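Local coordinates for protein CSOR (Streptomyces lividans, PDB 4ADZ) that probably represses copper-responsive genes as a copper-sensing transcriptional regulator, at residues R59-Q64 and K90-F95. Numbering follows the deposited sequence. Where two conformers were deposited one is given.
Sequences RRIEGQ and KALQSF. With SO4 (sulfate ion), chain E.
Ile61 reaches across to Ala91, Leu92 and Phe95 and carries most of this contact. Its CB bond already points at helix 78-114. At CB the side chain forks. CG1 lies beside the backbone N (chi1 -63°), and this branch makes the crossing. Ile61 CG1 lies 3.7 Å from Ala91 CB. One bond further, Ile61 CD1 ends beside the Ala91 carbonyl, 3.9 Å from Ala91 O. Ile61 CD1 also lies 4.0 Å from Leu92 CD2 and, more loosely, 4.5 Å from Phe95 CB.

Gln64, one turn on from Ile61, adds a smaller touch. Its chain runs extended beyond CG and sets Gln64 OE1 3.8 Å from Ala91 CB. The Ala91 methyl thus faces both Ile61 CG1 and Gln64 OE1.

Arg59 takes no part in the crossing. It grips a sulfate, probably from the crystallisation liquor, by two nearly straight bonds: Arg59 NE to sulfate O1 and Arg59 NH2 to sulfate O3, both 3.1 Å. O1 lies at the guanidinium edge, in its plane.

The helix segments run antiparallel at 162°, their axes 10.3 Å apart. The consecutive helices 48-73 and 78-114 form an antiparallel hairpin, as in the all-helical CsoR family, and the contact joins them about midway along helix 48-73. Leu92 also packs on Thr89, and Phe95 on Val85, of the second subunit, which places this apolar seam beside a subunit interface of the four-chain assembly.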
loop_
_atom_site.group_PDB
_atom_site.type_symbol
_atom_site.label_atom_id
_atom_site.label_comp_id
_atom_site.label_asym_id
_atom_site.label_seq_id
_atom_site.Cartn_x
_atom_site.Cartn_y
_atom_site.Cartn_z
ATOM N N ARG A 59 -11.743 9.037 -17.116
ATOM C CA ARG A 59 -12.389 8.282 -18.271
ATOM C C ARG A 59 -11.729 6.936 -18.489
ATOM O O ARG A 59 -12.419 5.915 -18.631
ATOM C CB ARG A 59 -12.333 9.098 -19.573
ATOM C CG ARG A 59 -13.343 10.226 -19.569
ATOM C CD ARG A 59 -13.205 11.075 -20.839
ATOM N NE ARG A 59 -13.278 10.294 -22.074
ATOM C CZ ARG A 59 -12.964 10.778 -23.290
ATOM N NH1 ARG A 59 -12.512 12.036 -23.442
ATOM N NH2 ARG A 59 -13.077 10.004 -24.363
ATOM N N ARG A 60 -10.390 6.917 -18.488
ATOM C CA ARG A 60 -9.598 5.681 -18.600
ATOM C C ARG A 60 -9.921 4.741 -17.499
ATOM O O ARG A 60 -10.254 3.597 -17.734
ATOM C CB ARG A 60 -8.095 5.937 -18.468
ATOM C CG ARG A 60 -7.206 4.840 -19.083
ATOM N N ILE A 61 -9.851 5.248 -16.265
ATOM C CA ILE A 61 -10.184 4.415 -15.129
ATOM C C ILE A 61 -11.593 3.832 -15.155
ATOM O O ILE A 61 -11.765 2.663 -14.882
ATOM C CB ILE A 61 -9.941 5.160 -13.770
ATOM C CG1 ILE A 61 -8.419 5.492 -13.616
ATOM C CG2 ILE A 61 -10.604 4.378 -12.595
ATOM C CD1 ILE A 61 -8.108 6.682 -12.684
ATOM N N GLU A 62 -12.610 4.617 -15.536
ATOM C CA GLU A 62 -13.956 4.094 -15.575
ATOM C C GLU A 62 -14.001 2.966 -16.639
ATOM O O GLU A 62 -14.686 1.987 -16.436
ATOM C CB GLU A 62 -14.930 5.246 -15.844
ATOM C CG GLU A 62 -16.395 4.882 -15.916
ATOM C CD GLU A 62 -16.887 4.031 -14.788
ATOM O OE1 GLU A 62 -16.210 3.941 -13.745
ATOM O OE2 GLU A 62 -17.986 3.436 -14.973
ATOM N N GLY A 63 -13.276 3.171 -17.732
ATOM C CA GLY A 63 -13.040 2.151 -18.775
ATOM C C GLY A 63 -12.543 0.823 -18.210
ATOM O O GLY A 63 -13.049 -0.272 -18.529
ATOM N N GLN A 64 -11.577 0.928 -17.318
ATOM C CA GLN A 64 -11.018 -0.249 -16.608
ATOM C C GLN A 64 -12.040 -0.929 -15.743
ATOM O O GLN A 64 -12.108 -2.136 -15.700
ATOM C CB GLN A 64 -9.762 0.165 -15.824
ATOM C CG GLN A 64 -8.570 0.612 -16.677
ATOM C CD GLN A 64 -7.460 1.107 -15.754
ATOM O OE1 GLN A 64 -7.683 1.990 -14.961
ATOM N NE2 GLN A 64 -6.294 0.466 -15.791
ATOM N N LYS A 90 -3.553 1.178 -9.308
ATOM C CA LYS A 90 -2.358 1.935 -9.664
ATOM C C LYS A 90 -2.701 3.218 -10.371
ATOM O O LYS A 90 -2.113 4.263 -10.039
ATOM C CB LYS A 90 -1.373 1.047 -10.458
ATOM C CG LYS A 90 -0.133 1.729 -11.004
ATOM C CD LYS A 90 0.595 0.899 -12.084
ATOM C CE LYS A 90 1.920 1.527 -12.496
ATOM N NZ LYS A 90 2.838 1.632 -11.333
ATOM N N ALA A 91 -3.652 3.188 -11.312
ATOM C CA ALA A 91 -4.065 4.387 -12.043
ATOM C C ALA A 91 -4.701 5.431 -11.120
ATOM O O ALA A 91 -4.447 6.626 -11.236
ATOM C CB ALA A 91 -5.057 4.046 -13.153
ATOM N N LEU A 92 -5.488 4.942 -10.198
ATOM C CA LEU A 92 -6.111 5.856 -9.177
ATOM C C LEU A 92 -5.043 6.510 -8.313
ATOM O O LEU A 92 -5.183 7.698 -7.966
ATOM C CB LEU A 92 -7.133 5.121 -8.309
ATOM C CG LEU A 92 -8.511 4.953 -8.945
ATOM C CD1 LEU A 92 -9.254 3.793 -8.331
ATOM C CD2 LEU A 92 -9.381 6.249 -8.952
ATOM N N GLN A 93 -4.044 5.746 -7.930
ATOM C CA GLN A 93 -2.933 6.272 -7.101
ATOM C C GLN A 93 -2.148 7.317 -7.865
ATOM O O GLN A 93 -1.813 8.397 -7.313
ATOM C CB GLN A 93 -2.032 5.162 -6.609
ATOM C CG GLN A 93 -2.667 4.272 -5.553
ATOM C CD GLN A 93 -1.710 3.135 -5.124
ATOM O OE1 GLN A 93 -0.893 2.641 -5.910
ATOM N NE2 GLN A 93 -1.714 2.835 -3.843
ATOM N N SER A 94 -1.928 7.076 -9.164
ATOM C CA SER A 94 -1.179 7.987 -9.982
ATOM C C SER A 94 -1.971 9.280 -10.118
ATOM O O SER A 94 -1.374 10.339 -10.088
ATOM C CB SER A 94 -0.893 7.427 -11.384
ATOM O OG SER A 94 -0.343 8.425 -12.252
ATOM N N PHE A 95 -3.282 9.164 -10.327
ATOM C CA PHE A 95 -4.233 10.324 -10.373
ATOM C C PHE A 95 -4.141 11.126 -9.043
ATOM O O PHE A 95 -3.981 12.376 -9.046
ATOM C CB PHE A 95 -5.669 9.824 -10.618
ATOM C CG PHE A 95 -6.744 10.892 -10.470
ATOM C CD1 PHE A 95 -6.988 11.821 -11.471
ATOM C CD2 PHE A 95 -7.522 10.942 -9.347
ATOM C CE1 PHE A 95 -7.977 12.801 -11.312
ATOM C CE2 PHE A 95 -8.535 11.898 -9.194
ATOM C CZ PHE A 95 -8.747 12.828 -10.171
HETATM S S SO4 E . -15.236 6.861 -23.056
HETATM O O1 SO4 E . -14.682 7.584 -21.868
HETATM O O2 SO4 E . -15.092 5.401 -22.973
HETATM O O3 SO4 E . -14.496 7.207 -24.298
HETATM O O4 SO4 E . -16.670 7.265 -23.174
#